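Local coordinates for tyrosinase (Aspergillus oryzae, PDB 6JU5), which probably oxidises L-tyrosine and L-dopa to L-dopaquinone with molecular oxygen at a dinuclear copper centre, at residues 203-208 with 231-236; 241-246 with 353-358; 342-347 with 569-574. The protein carries 1 engineered substitution. All coordinates share one frame; numbering follows the deposited sequence.

Interaction 1 of 3, residues 203-208 with 231-236; sequences QTLMGT and FDKCQS
The flat amide of Gln235 comes alongside the peptide that follows Gln203, its NE2 3.9 Å from Gln203 C. This approach across the contact is packing; the NE2 hydrogen bonds go to Met202 O, one residue before 203-208, and to Ser192 OG of the second subunit. The aliphatic stem below the amide passes the next peptide, with Gln235 CG 3.6 Å from Thr204 O. CG is anti to the backbone N and the chain continues extended (chi1 175°, chi2 -178°), which carries the amide along 203-204 instead of folding it back. The ring of Phe231 takes little part: it leads away and meets the ring of His359.

The pairing itself is between backbones. Met206 N donates to Cys234 O at 2.8 Å, nearly straight (161° at the hydrogen). Gly207 N reaches Asp232 O at 2.9 Å in a more bent bond. Both acceptors belong to a short 3-10 turn and its exit, residues 231-234, and both donors to the turn closed by Thr208 N on Leu205 O. Two turns of the long loop between strand 190-194 and helix 258-265, in the tyrosinase central domain, are thus joined without a regular strand.

Apolar groups fill in around these bonds. Leu205 CD2 lies 3.4 Å from Lys233 O and also meets the stem of Gln235. On Met206, CG comes within 3.2 Å of Cys234 O, while the extended chain places CE 3.7 Å from Gln235 O.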
ATOM      1  N   GLN B 203     -20.234   5.649   4.938  1.00 20.57           N
ATOM      2  CA  GLN B 203     -20.870   4.381   5.296  1.00 21.88           C
ATOM      3  C   GLN B 203     -21.280   3.568   4.083  1.00 20.62           C
ATOM      4  O   GLN B 203     -21.654   2.399   4.164  1.00 23.70           O
ATOM      5  CB  GLN B 203     -22.100   4.677   6.161  1.00 26.81           C
ATOM      6  CG  GLN B 203     -21.745   5.585   7.335  1.00 37.96           C
ATOM      7  CD  GLN B 203     -22.977   6.201   7.969  1.00 45.97           C
ATOM      8  OE1 GLN B 203     -22.929   7.309   8.502  1.00 59.49           O
ATOM      9  NE2 GLN B 203     -24.077   5.460   7.910  1.00 60.55           N
ATOM     10  N   THR B 204     -21.243   4.238   2.932  1.00 19.01           N
ATOM     11  CA  THR B 204     -21.591   3.577   1.677  1.00 17.33           C
ATOM     12  C   THR B 204     -20.757   4.138   0.539  1.00 17.25           C
ATOM     13  O   THR B 204     -20.002   5.106   0.743  1.00 16.39           O
ATOM     14  CB  THR B 204     -23.092   3.735   1.384  1.00 21.35           C
ATOM     15  OG1 THR B 204     -23.399   2.960   0.218  1.00 32.12           O
ATOM     16  CG2 THR B 204     -23.419   5.196   1.112  1.00 19.14           C
ATOM     17  N   LEU B 205     -20.901   3.563  -0.654  1.00 16.06           N
ATOM     18  CA  LEU B 205     -20.205   4.117  -1.817  1.00 15.66           C
ATOM     19  C   LEU B 205     -20.665   5.547  -2.081  1.00 14.77           C
ATOM     20  O   LEU B 205     -21.848   5.898  -1.986  1.00 18.08           O
ATOM     21  CB  LEU B 205     -20.411   3.282  -3.080  1.00 15.48           C
ATOM     22  CG  LEU B 205     -20.067   1.795  -2.974  1.00 14.85           C
ATOM     23  CD1 LEU B 205     -20.199   1.107  -4.324  1.00 16.60           C
ATOM     24  CD2 LEU B 205     -18.666   1.582  -2.395  1.00 16.12           C
ATOM     25  N   MET B 206     -19.704   6.407  -2.429  1.00 13.98           N
ATOM     26  CA  MET B 206     -20.069   7.825  -2.519  1.00 14.77           C
ATOM     27  C   MET B 206     -20.993   8.080  -3.702  1.00 13.66           C
ATOM     28  O   MET B 206     -21.726   9.069  -3.690  1.00 15.78           O
ATOM     29  CB  MET B 206     -18.800   8.671  -2.618  1.00 16.53           C
ATOM     30  CG  MET B 206     -17.971   8.627  -1.320  1.00 16.60           C
ATOM     31  SD  MET B 206     -16.718   9.920  -1.384  1.00 21.09           S
ATOM     32  CE  MET B 206     -15.569   9.370  -0.115  1.00 30.18           C
ATOM     33  N   GLY B 207     -21.044   7.172  -4.673  1.00 14.14           N
ATOM     34  CA  GLY B 207     -21.974   7.294  -5.776  1.00 16.22           C
ATOM     35  C   GLY B 207     -23.400   6.991  -5.383  1.00 15.97           C
ATOM     36  O   GLY B 207     -24.309   7.219  -6.189  1.00 20.05           O
ATOM     37  N   THR B 208     -23.638   6.527  -4.159  1.00 17.12           N
ATOM     38  CA  THR B 208     -24.998   6.182  -3.766  1.00 18.18           C
ATOM     39  C   THR B 208     -25.457   6.919  -2.519  1.00 18.28           C
ATOM     40  O   THR B 208     -26.446   6.541  -1.887  1.00 20.05           O
ATOM     41  CB  THR B 208     -25.159   4.664  -3.546  1.00 25.91           C
ATOM     42  OG1 THR B 208     -24.246   4.217  -2.532  1.00 36.47           O
ATOM     43  CG2 THR B 208     -24.860   3.896  -4.823  1.00 33.56           C
ATOM     44  N   PHE B 231     -14.673   7.175  -9.026  1.00 13.13           N
ATOM     45  CA  PHE B 231     -14.818   7.722  -7.682  1.00 13.21           C
ATOM     46  C   PHE B 231     -16.217   7.493  -7.118  1.00 13.88           C
ATOM     47  O   PHE B 231     -16.403   7.482  -5.894  1.00 14.01           O
ATOM     48  CB  PHE B 231     -14.498   9.216  -7.697  1.00 13.50           C
ATOM     49  CG  PHE B 231     -13.029   9.510  -7.878  1.00 12.86           C
ATOM     50  CD1 PHE B 231     -12.089   8.972  -7.019  1.00 12.48           C
ATOM     51  CD2 PHE B 231     -12.596  10.340  -8.900  1.00 14.03           C
ATOM     52  CE1 PHE B 231     -10.753   9.260  -7.183  1.00 13.55           C
ATOM     53  CE2 PHE B 231     -11.244  10.620  -9.073  1.00 14.94           C
ATOM     54  CZ  PHE B 231     -10.315  10.084  -8.202  1.00 15.14           C
ATOM     55  N   ASP B 232     -17.201   7.295  -7.994  1.00 13.54           N
ATOM     56  CA  ASP B 232     -18.546   6.898  -7.569  1.00 13.91           C
ATOM     57  C   ASP B 232     -18.562   5.536  -6.868  1.00 14.48           C
ATOM     58  O   ASP B 232     -19.514   5.191  -6.141  1.00 13.86           O
ATOM     59  CB  ASP B 232     -19.492   6.870  -8.768  1.00 14.69           C
ATOM     60  CG  ASP B 232     -19.017   6.020  -9.922  1.00 18.18           C
ATOM     61  OD1 ASP B 232     -17.821   6.022 -10.258  1.00 19.94           O
ATOM     62  OD2 ASP B 232     -19.884   5.364 -10.541  1.00 27.89           O
ATOM     63  N   LYS B 233     -17.520   4.754  -7.109  1.00 11.91           N
ATOM     64  CA  LYS B 233     -17.445   3.387  -6.576  1.00 12.34           C
ATOM     65  C   LYS B 233     -16.599   3.326  -5.312  1.00 12.07           C
ATOM     66  O   LYS B 233     -16.300   2.251  -4.790  1.00 13.35           O
ATOM     67  CB  LYS B 233     -16.886   2.450  -7.642  1.00 15.35           C
ATOM     68  CG  LYS B 233     -17.756   2.362  -8.886  1.00 19.98           C
ATOM     69  CD  LYS B 233     -19.211   2.174  -8.498  1.00 29.50           C
ATOM     70  CE  LYS B 233     -20.086   2.049  -9.742  1.00 41.10           C
ATOM     71  NZ  LYS B 233     -19.355   1.449 -10.893  1.00 49.19           N
ATOM     72  N   CYS B 234     -16.152   4.467  -4.788  1.00 11.60           N
ATOM     73  CA  CYS B 234     -15.333   4.505  -3.588  1.00 11.53           C
ATOM     74  C   CYS B 234     -16.171   4.836  -2.358  1.00 11.98           C
ATOM     75  O   CYS B 234     -16.978   5.767  -2.424  1.00 14.12           O
ATOM     76  CB  CYS B 234     -14.273   5.623  -3.680  1.00 12.40           C
ATOM     77  SG  CYS B 234     -13.126   5.392  -5.073  1.00 13.61           S
ATOM     78  N   GLN B 235     -15.911   4.116  -1.276  1.00 11.82           N
ATOM     79  CA  GLN B 235     -16.437   4.470   0.031  1.00 12.93           C
ATOM     80  C   GLN B 235     -15.444   5.310   0.825  1.00 11.49           C
ATOM     81  O   GLN B 235     -15.830   6.154   1.625  1.00 13.15           O
ATOM     82  CB  GLN B 235     -16.746   3.168   0.780  1.00 17.37           C
ATOM     83  CG  GLN B 235     -17.207   3.335   2.213  1.00 18.33           C
ATOM     84  CD  GLN B 235     -17.435   1.992   2.886  1.00 24.18           C
ATOM     85  OE1 GLN B 235     -17.337   0.935   2.254  1.00 31.28           O
ATOM     86  NE2 GLN B 235     -17.725   2.018   4.180  1.00 23.86           N
ATOM     87  N   SER B 236     -14.157   5.044   0.634  1.00 11.64           N
ATOM     88  CA  SER B 236     -13.072   5.762   1.290  1.00 10.74           C
ATOM     89  C   SER B 236     -12.139   6.391   0.258  1.00  9.35           C
ATOM     90  O   SER B 236     -12.003   5.933  -0.882  1.00 10.65           O
ATOM     91  CB  SER B 236     -12.259   4.818   2.188  1.00 18.15           C
ATOM     92  OG  SER B 236     -13.041   4.470   3.330  1.00 27.22           O
TER

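Interaction 2 of 3, residues 241-246 with 353-358; sequences GLLENY and KLWGAG
Leu243 turns its side chain onto Gly356 and Trp355 with CG anti to its carbonyl carbon (chi1 -74°) and with chi2 at 76° turning the two methyls to different partners. It does so beside a classic beta bulge, in which Gly241 and Leu242 both face Ala357 of strand 356-357. Leu243 CD1 rests 3.6 Å from Gly356 CA and Leu243 CD2 3.7 Å from Trp355 NE1. Trp355 contributes by holding CG between its backbone N and carbonyl carbon (chi1 62°), which swings the indole round to cross the leucine at about a right angle. Lys353 CB packs on one face of that indole, toward its rim.

The backbones form a single antiparallel bridge, Leu242 with Ala357, a hydrogen-bonded pair. Leu242 N donates to Ala357 O, and Ala357 N returns the bond to Leu242 O, each at 2.9 Å. Leu242 O also receives a CA-H...O contact from Gly356 CA. Strand 356-357, which pairs with 342-343 in the central domain, thus gains a partner on its other side from the loop 241-246.

At the side facing the second subunit, Tyr246 OH lies 3.3 Å from Lys353 CD and equally near CE, a contact with the carbon chain; the ammonium group instead bonds His350 O. The tyrosine ring meets Trp258 of the second subunit edge-to-face, and Leu243 packs on Leu259 of that second subunit, so this corner also belongs to the dimer contact. One water joins the segments: in the plane of the indole, at its edge, it accepts from Trp355 NE1 at 3.0 Å and donates to Glu244 O at 2.7 Å.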
ATOM      1  N   GLY B 241      -4.827   3.684  -5.157  1.00 10.19           N
ATOM      2  CA  GLY B 241      -5.574   2.456  -5.000  1.00 11.19           C
ATOM      3  C   GLY B 241      -6.442   2.011  -6.153  1.00  9.01           C
ATOM      4  O   GLY B 241      -6.861   0.839  -6.106  1.00 11.33           O
ATOM      5  N   LEU B 242      -6.757   2.901  -7.094  1.00  9.66           N
ATOM      6  CA  LEU B 242      -7.693   2.555  -8.168  1.00 10.54           C
ATOM      7  C   LEU B 242      -6.920   2.148  -9.409  1.00  9.80           C
ATOM      8  O   LEU B 242      -6.235   2.989 -10.030  1.00 11.33           O
ATOM      9  CB  LEU B 242      -8.613   3.747  -8.465  1.00 10.51           C
ATOM     10  CG  LEU B 242      -9.283   4.368  -7.232  1.00 10.75           C
ATOM     11  CD1 LEU B 242     -10.112   5.582  -7.619  1.00 13.36           C
ATOM     12  CD2 LEU B 242     -10.122   3.317  -6.517  1.00 14.30           C
ATOM     13  N   LEU B 243      -7.019   0.872  -9.765  1.00 10.81           N
ATOM     14  CA  LEU B 243      -6.383   0.342 -10.958  1.00 10.93           C
ATOM     15  C   LEU B 243      -7.445  -0.428 -11.747  1.00 10.02           C
ATOM     16  O   LEU B 243      -8.299  -1.119 -11.170  1.00 11.30           O
ATOM     17  CB  LEU B 243      -5.221  -0.623 -10.650  1.00 11.12           C
ATOM     18  CG  LEU B 243      -3.906  -0.038 -10.135  1.00 11.80           C
ATOM     19  CD1 LEU B 243      -4.038   0.357  -8.672  1.00 13.43           C
ATOM     20  CD2 LEU B 243      -2.744  -1.012 -10.284  1.00 13.20           C
ATOM     21  N   GLU B 244      -7.370  -0.320 -13.059  1.00  9.92           N
ATOM     22  CA  GLU B 244      -8.235  -1.109 -13.933  1.00 12.41           C
ATOM     23  C   GLU B 244      -7.956  -2.599 -13.773  1.00 14.04           C
ATOM     24  O   GLU B 244      -6.851  -3.029 -13.444  1.00 15.17           O
ATOM     25  CB  GLU B 244      -8.001  -0.685 -15.378  1.00 17.13           C
ATOM     26  CG  GLU B 244      -9.049  -1.143 -16.381  1.00 27.18           C
ATOM     27  CD  GLU B 244      -8.759  -0.607 -17.772  1.00 35.78           C
ATOM     28  OE1 GLU B 244      -7.575  -0.500 -18.162  1.00 43.23           O
ATOM     29  OE2 GLU B 244      -9.722  -0.286 -18.498  1.00 57.04           O
ATOM     30  N   ASN B 245      -8.954  -3.446 -13.991  1.00 15.28           N
ATOM     31  CA  ASN B 245      -8.701  -4.884 -14.095  1.00 14.60           C
ATOM     32  C   ASN B 245      -8.666  -5.537 -12.727  1.00 13.00           C
ATOM     33  O   ASN B 245      -8.176  -6.681 -12.588  1.00 18.29           O
ATOM     34  CB  ASN B 245      -7.412  -5.168 -14.885  1.00 21.33           C
ATOM     35  N   TYR B 246      -9.189  -4.885 -11.706  1.00 12.21           N
ATOM     36  CA  TYR B 246      -9.409  -5.479 -10.388  1.00 12.24           C
ATOM     37  C   TYR B 246     -10.906  -5.445 -10.134  1.00 13.23           C
ATOM     38  O   TYR B 246     -11.624  -4.653 -10.749  1.00 15.84           O
ATOM     39  CB  TYR B 246      -8.628  -4.760  -9.262  1.00 11.26           C
ATOM     40  CG  TYR B 246      -7.146  -4.935  -9.522  1.00 12.55           C
ATOM     41  CD1 TYR B 246      -6.457  -6.046  -9.052  1.00 13.31           C
ATOM     42  CD2 TYR B 246      -6.476  -4.019 -10.331  1.00 11.34           C
ATOM     43  CE1 TYR B 246      -5.109  -6.190  -9.333  1.00 14.62           C
ATOM     44  CE2 TYR B 246      -5.144  -4.182 -10.625  1.00 13.38           C
ATOM     45  CZ  TYR B 246      -4.453  -5.265 -10.117  1.00 12.96           C
ATOM     46  OH  TYR B 246      -3.130  -5.399 -10.448  1.00 15.52           O
ATOM     47  N   LYS B 353       3.570  -2.841 -11.174  1.00 18.10           N
ATOM     48  CA  LYS B 353       2.528  -1.899 -11.583  1.00 18.31           C
ATOM     49  C   LYS B 353       2.691  -0.596 -10.804  1.00 15.32           C
ATOM     50  O   LYS B 353       2.336  -0.459  -9.641  1.00 21.80           O
ATOM     51  CB  LYS B 353       1.152  -2.532 -11.401  1.00 21.19           C
ATOM     52  CG  LYS B 353       0.976  -3.802 -12.226  1.00 24.58           C
ATOM     53  CD  LYS B 353      -0.421  -4.382 -12.042  1.00 24.52           C
ATOM     54  CE  LYS B 353      -0.386  -5.890 -12.261  1.00 30.64           C
ATOM     55  NZ  LYS B 353       0.118  -6.180 -13.631  1.00 36.27           N
ATOM     56  N   LEU B 354       3.287   0.385 -11.460  1.00 13.63           N
ATOM     57  CA  LEU B 354       3.651   1.656 -10.866  1.00 16.23           C
ATOM     58  C   LEU B 354       2.536   2.679 -10.943  1.00 15.28           C
ATOM     59  O   LEU B 354       2.653   3.763 -10.376  1.00 22.14           O
ATOM     60  CB  LEU B 354       4.918   2.175 -11.566  1.00 21.06           C
ATOM     61  CG  LEU B 354       6.183   1.381 -11.224  1.00 22.97           C
ATOM     62  CD1 LEU B 354       7.340   1.797 -12.118  1.00 32.85           C
ATOM     63  CD2 LEU B 354       6.505   1.549  -9.748  1.00 29.54           C
ATOM     64  N   TRP B 355       1.443   2.345 -11.613  1.00 12.26           N
ATOM     65  CA  TRP B 355       0.318   3.253 -11.750  1.00 11.42           C
ATOM     66  C   TRP B 355      -0.654   3.011 -10.603  1.00 11.04           C
ATOM     67  O   TRP B 355      -0.374   2.299  -9.649  1.00 16.72           O
ATOM     68  CB  TRP B 355      -0.332   3.110 -13.121  1.00 13.42           C
ATOM     69  CG  TRP B 355      -0.933   1.787 -13.466  1.00 13.50           C
ATOM     70  CD1 TRP B 355      -2.240   1.423 -13.331  1.00 13.79           C
ATOM     71  CD2 TRP B 355      -0.241   0.658 -14.022  1.00 12.22           C
ATOM     72  NE1 TRP B 355      -2.410   0.136 -13.761  1.00 13.46           N
ATOM     73  CE2 TRP B 355      -1.202  -0.358 -14.192  1.00 12.06           C
ATOM     74  CE3 TRP B 355       1.095   0.404 -14.396  1.00 12.57           C
ATOM     75  CZ2 TRP B 355      -0.876  -1.615 -14.717  1.00 12.97           C
ATOM     76  CZ3 TRP B 355       1.418  -0.842 -14.913  1.00 12.76           C
ATOM     77  CH2 TRP B 355       0.430  -1.831 -15.065  1.00 15.10           C
ATOM     78  N   GLY B 356      -1.834   3.604 -10.719  1.00 10.88           N
ATOM     79  CA  GLY B 356      -2.849   3.590  -9.679  1.00 10.86           C
ATOM     80  C   GLY B 356      -3.296   5.018  -9.412  1.00 10.47           C
ATOM     81  O   GLY B 356      -2.455   5.926  -9.373  1.00 11.35           O
ATOM     82  N   ALA B 357      -4.596   5.183  -9.198  1.00 10.79           N
ATOM     83  CA  ALA B 357      -5.151   6.517  -9.028  1.00 11.31           C
ATOM     84  C   ALA B 357      -5.835   6.685  -7.686  1.00  9.76           C
ATOM     85  O   ALA B 357      -6.215   5.758  -6.973  1.00 11.21           O
ATOM     86  CB  ALA B 357      -6.141   6.830 -10.138  1.00 12.30           C
ATOM     87  N   GLY B 358      -6.009   7.961  -7.341  1.00 10.24           N
ATOM     88  CA  GLY B 358      -6.533   8.282  -6.019  1.00 10.47           C
ATOM     89  C   GLY B 358      -7.038   9.718  -5.979  1.00  8.74           C
ATOM     90  O   GLY B 358      -6.756  10.539  -6.841  1.00 10.55           O
TER
HETATM   91  O   HOH W   1      -4.446  -2.050 -14.047  1.00 16.38           O

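Interaction 3 of 3, residues 342-347 with 569-574; sequences FMFSRP and NSQGKA
Direct hydrogen bonding between Phe344 and Ser570 is from backbone to backbone: Phe344 N donates to Ser570 O at 2.8 Å. The same oxygen has a weak bond from Ser345 N at 3.5 Å and a CA-H...O contact from Met343 CA, so one carbonyl gathers three consecutive residues of 342-347.

That carbonyl is presented by a type I beta turn from Asn569 to Gly572. Inside it Asn569 OD1 accepts from Gln571 N, making an Asx turn, and from Lys573 N; the two donors come from opposite faces of the amide plane, each well out of it. Asn569 ND2 is bound to Glu575, so both ends of the amide are held.

A water bridges the Ser345 hydroxyl to the Gln571 backbone. It donates to Ser345 OG at 2.9 Å and to Gln571 O at 2.7 Å; its approach to Gln571 OE1 is weak and long, and can only share a proton already used. Ser345 OG is also bonded to Glu244.

Packing takes up the rest. The Phe342 ring meets the peptide between Asn569 and Ser570 obliquely, CE2 3.6 Å from Asn569 C. Gln571, bent at chi2 (-73°), runs beside Phe344 and sets Gln571 NE2 3.7 Å from Phe344 CD2, at the ring edge and in its plane. Farther along, Pro347 CG lies 3.7 Å from Lys573 CG.

The contact joins the central domain to the loop between strands 563-568 and 580-588 of the eight-stranded sheet. Its cross-segment chemistry is neutral: the lysine contributes its carbon chain, and no salt bridge joins the two sides. The fit therefore rests on a carbonyl shared by neighbouring residues, a bridging water and close packing of rings against peptide and amide groups, with Pro347 on the lysine chain.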
ATOM      1  N   PHE B 342      -2.821   9.509 -10.728  1.00 12.08           N
ATOM      2  CA  PHE B 342      -3.915   9.785 -11.647  1.00 11.42           C
ATOM      3  C   PHE B 342      -4.107   8.729 -12.725  1.00 10.08           C
ATOM      4  O   PHE B 342      -5.139   8.783 -13.420  1.00 11.64           O
ATOM      5  CB  PHE B 342      -3.816  11.172 -12.299  1.00 12.72           C
ATOM      6  CG  PHE B 342      -3.175  11.240 -13.665  1.00 12.47           C
ATOM      7  CD1 PHE B 342      -1.815  11.097 -13.879  1.00 13.25           C
ATOM      8  CD2 PHE B 342      -3.965  11.451 -14.789  1.00 14.75           C
ATOM      9  CE1 PHE B 342      -1.247  11.156 -15.139  1.00 14.94           C
ATOM     10  CE2 PHE B 342      -3.426  11.517 -16.070  1.00 15.45           C
ATOM     11  CZ  PHE B 342      -2.068  11.356 -16.236  1.00 16.44           C
ATOM     12  N   MET B 343      -3.164   7.804 -12.912  1.00 10.36           N
ATOM     13  CA  MET B 343      -3.289   6.819 -13.998  1.00 10.40           C
ATOM     14  C   MET B 343      -3.954   5.544 -13.502  1.00  9.64           C
ATOM     15  O   MET B 343      -3.482   4.864 -12.599  1.00 12.28           O
ATOM     16  CB  MET B 343      -1.915   6.490 -14.582  1.00 13.02           C
ATOM     17  CG  MET B 343      -1.340   7.675 -15.353  1.00 15.41           C
ATOM     18  SD  MET B 343       0.233   7.277 -16.129  1.00 14.78           S
ATOM     19  CE  MET B 343       1.239   6.894 -14.707  1.00 16.13           C
ATOM     20  N   PHE B 344      -5.088   5.216 -14.102  1.00 11.45           N
ATOM     21  CA  PHE B 344      -5.883   4.042 -13.774  1.00 11.54           C
ATOM     22  C   PHE B 344      -5.344   2.785 -14.431  1.00 11.51           C
ATOM     23  O   PHE B 344      -5.556   1.676 -13.954  1.00 12.52           O
ATOM     24  CB  PHE B 344      -7.302   4.358 -14.247  1.00 13.61           C
ATOM     25  CG  PHE B 344      -8.386   3.396 -13.853  1.00 12.90           C
ATOM     26  CD1 PHE B 344      -8.626   3.040 -12.532  1.00 11.81           C
ATOM     27  CD2 PHE B 344      -9.210   2.842 -14.827  1.00 16.28           C
ATOM     28  CE1 PHE B 344      -9.667   2.199 -12.199  1.00 12.38           C
ATOM     29  CE2 PHE B 344     -10.270   2.023 -14.504  1.00 15.80           C
ATOM     30  CZ  PHE B 344     -10.506   1.691 -13.185  1.00 15.40           C
ATOM     31  N   SER B 345      -4.659   2.945 -15.556  1.00 11.84           N
ATOM     32  CA  SER B 345      -4.244   1.813 -16.354  1.00 13.79           C
ATOM     33  C   SER B 345      -2.923   2.115 -17.053  1.00 14.46           C
ATOM     34  O   SER B 345      -2.511   3.276 -17.087  1.00 14.76           O
ATOM     35  CB  SER B 345      -5.325   1.457 -17.391  1.00 19.36           C
ATOM     36  OG  SER B 345      -4.903   0.287 -18.067  1.00 29.92           O
ATOM     37  N   ARG B 346      -2.340   1.054 -17.592  1.00 15.27           N
ATOM     38  CA  ARG B 346      -1.225   1.182 -18.531  1.00 16.91           C
ATOM     39  C   ARG B 346      -1.399   0.147 -19.640  1.00 17.35           C
ATOM     40  O   ARG B 346      -1.792  -0.990 -19.333  1.00 17.82           O
ATOM     41  CB  ARG B 346       0.097   0.958 -17.793  1.00 17.80           C
ATOM     42  CG  ARG B 346       1.327   1.201 -18.654  1.00 19.08           C
ATOM     43  CD  ARG B 346       2.579   1.367 -17.813  1.00 19.06           C
ATOM     44  NE  ARG B 346       2.438   2.461 -16.848  1.00 18.09           N
ATOM     45  CZ  ARG B 346       3.396   2.885 -16.033  1.00 18.34           C
ATOM     46  NH1 ARG B 346       4.604   2.332 -16.027  1.00 22.97           N
ATOM     47  NH2 ARG B 346       3.147   3.888 -15.200  1.00 19.32           N
ATOM     48  N   PRO B 347      -1.130   0.478 -20.896  1.00 17.11           N
ATOM     49  CA  PRO B 347      -1.204  -0.529 -21.963  1.00 17.23           C
ATOM     50  C   PRO B 347      -0.159  -1.621 -21.777  1.00 17.61           C
ATOM     51  O   PRO B 347       0.815  -1.434 -21.053  1.00 20.03           O
ATOM     52  CB  PRO B 347      -0.925   0.271 -23.237  1.00 18.23           C
ATOM     53  CG  PRO B 347      -1.125   1.705 -22.865  1.00 18.55           C
ATOM     54  CD  PRO B 347      -0.731   1.792 -21.413  1.00 16.98           C
ATOM     55  N   ASN B 569      -2.387  10.476 -20.667  1.00 10.61           N
ATOM     56  CA  ASN B 569      -3.735  10.484 -20.078  1.00 11.33           C
ATOM     57  C   ASN B 569      -3.873   9.461 -18.960  1.00 11.59           C
ATOM     58  O   ASN B 569      -2.902   8.771 -18.581  1.00 12.53           O
ATOM     59  CB  ASN B 569      -4.764  10.309 -21.181  1.00 11.60           C
ATOM     60  CG  ASN B 569      -4.799   8.933 -21.821  1.00 13.04           C
ATOM     61  OD1 ASN B 569      -4.381   7.940 -21.218  1.00 12.39           O
ATOM     62  ND2 ASN B 569      -5.345   8.870 -23.045  1.00 15.39           N
ATOM     63  N   SER B 570      -5.082   9.355 -18.399  1.00 11.88           N
ATOM     64  CA  SER B 570      -5.289   8.473 -17.257  1.00 12.29           C
ATOM     65  C   SER B 570      -5.244   6.992 -17.625  1.00 11.64           C
ATOM     66  O   SER B 570      -5.219   6.153 -16.717  1.00 14.64           O
ATOM     67  CB  SER B 570      -6.617   8.790 -16.547  1.00 14.90           C
ATOM     68  OG  SER B 570      -7.690   8.481 -17.407  1.00 19.56           O
ATOM     69  N   GLN B 571      -5.240   6.663 -18.912  1.00 11.71           N
ATOM     70  CA  GLN B 571      -5.062   5.280 -19.358  1.00 11.82           C
ATOM     71  C   GLN B 571      -3.613   4.947 -19.632  1.00 12.71           C
ATOM     72  O   GLN B 571      -3.285   3.850 -20.134  1.00 13.98           O
ATOM     73  CB  GLN B 571      -5.932   5.004 -20.590  1.00 12.83           C
ATOM     74  CG  GLN B 571      -7.401   4.901 -20.204  1.00 21.27           C
ATOM     75  CD  GLN B 571      -7.678   3.600 -19.461  1.00 28.42           C
ATOM     76  OE1 GLN B 571      -7.544   2.489 -20.003  1.00 33.45           O
ATOM     77  NE2 GLN B 571      -8.047   3.705 -18.190  1.00 28.98           N
ATOM     78  N   GLY B 572      -2.706   5.891 -19.337  1.00 12.30           N
ATOM     79  CA  GLY B 572      -1.306   5.593 -19.624  1.00 13.19           C
ATOM     80  C   GLY B 572      -0.952   5.760 -21.090  1.00 12.81           C
ATOM     81  O   GLY B 572       0.089   5.269 -21.548  1.00 14.44           O
ATOM     82  N   LYS B 573      -1.805   6.433 -21.862  1.00 12.76           N
ATOM     83  CA  LYS B 573      -1.592   6.558 -23.299  1.00 11.75           C
ATOM     84  C   LYS B 573      -1.201   7.971 -23.687  1.00 11.84           C
ATOM     85  O   LYS B 573      -1.614   8.939 -23.044  1.00 14.45           O
ATOM     86  CB  LYS B 573      -2.870   6.142 -24.049  1.00 14.20           C
ATOM     87  CG  LYS B 573      -3.090   4.643 -23.948  1.00 17.71           C
ATOM     88  CD  LYS B 573      -4.380   4.221 -24.619  1.00 21.60           C
ATOM     89  CE  LYS B 573      -4.392   2.723 -24.899  1.00 28.15           C
ATOM     90  NZ  LYS B 573      -5.306   2.427 -26.035  1.00 36.70           N
ATOM     91  N   ALA B 574      -0.419   8.081 -24.750  1.00 12.01           N
ATOM     92  CA  ALA B 574       0.054   9.371 -25.242  1.00 13.42           C
ATOM     93  C   ALA B 574      -1.017  10.061 -26.081  1.00 12.57           C
ATOM     94  O   ALA B 574      -1.540   9.478 -27.035  1.00 16.24           O
ATOM     95  CB  ALA B 574       1.331   9.198 -26.051  1.00 14.74           C
TER
HETATM   96  O   HOH W   2      -4.378   1.444 -20.666  1.00 22.02           O

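In the fold
The centres of all three contacts lie about 21 to 23 Å from the centre of the chain, yet interaction 2 is buried whereas interactions 1 and 3 are partly buried. Interactions 1 and 2 touch through packing, Phe231 and Cys234 against Leu242, and both reach the second subunit, which interaction 3 does not. Interactions 2 and 3, with centres about 10 Å apart, share the two-stranded sheet: Gly356 N probably bonds Met343 O, and Glu244 N Phe344 O, so 342-347 is bordered by both segments of interaction 2. Interaction 1 relies on one-way backbone bonds between turns, interaction 2 on a reciprocal bridge with a bulge, and interaction 3 on one shared carbonyl; interactions 2 and 3 each add a bridging water.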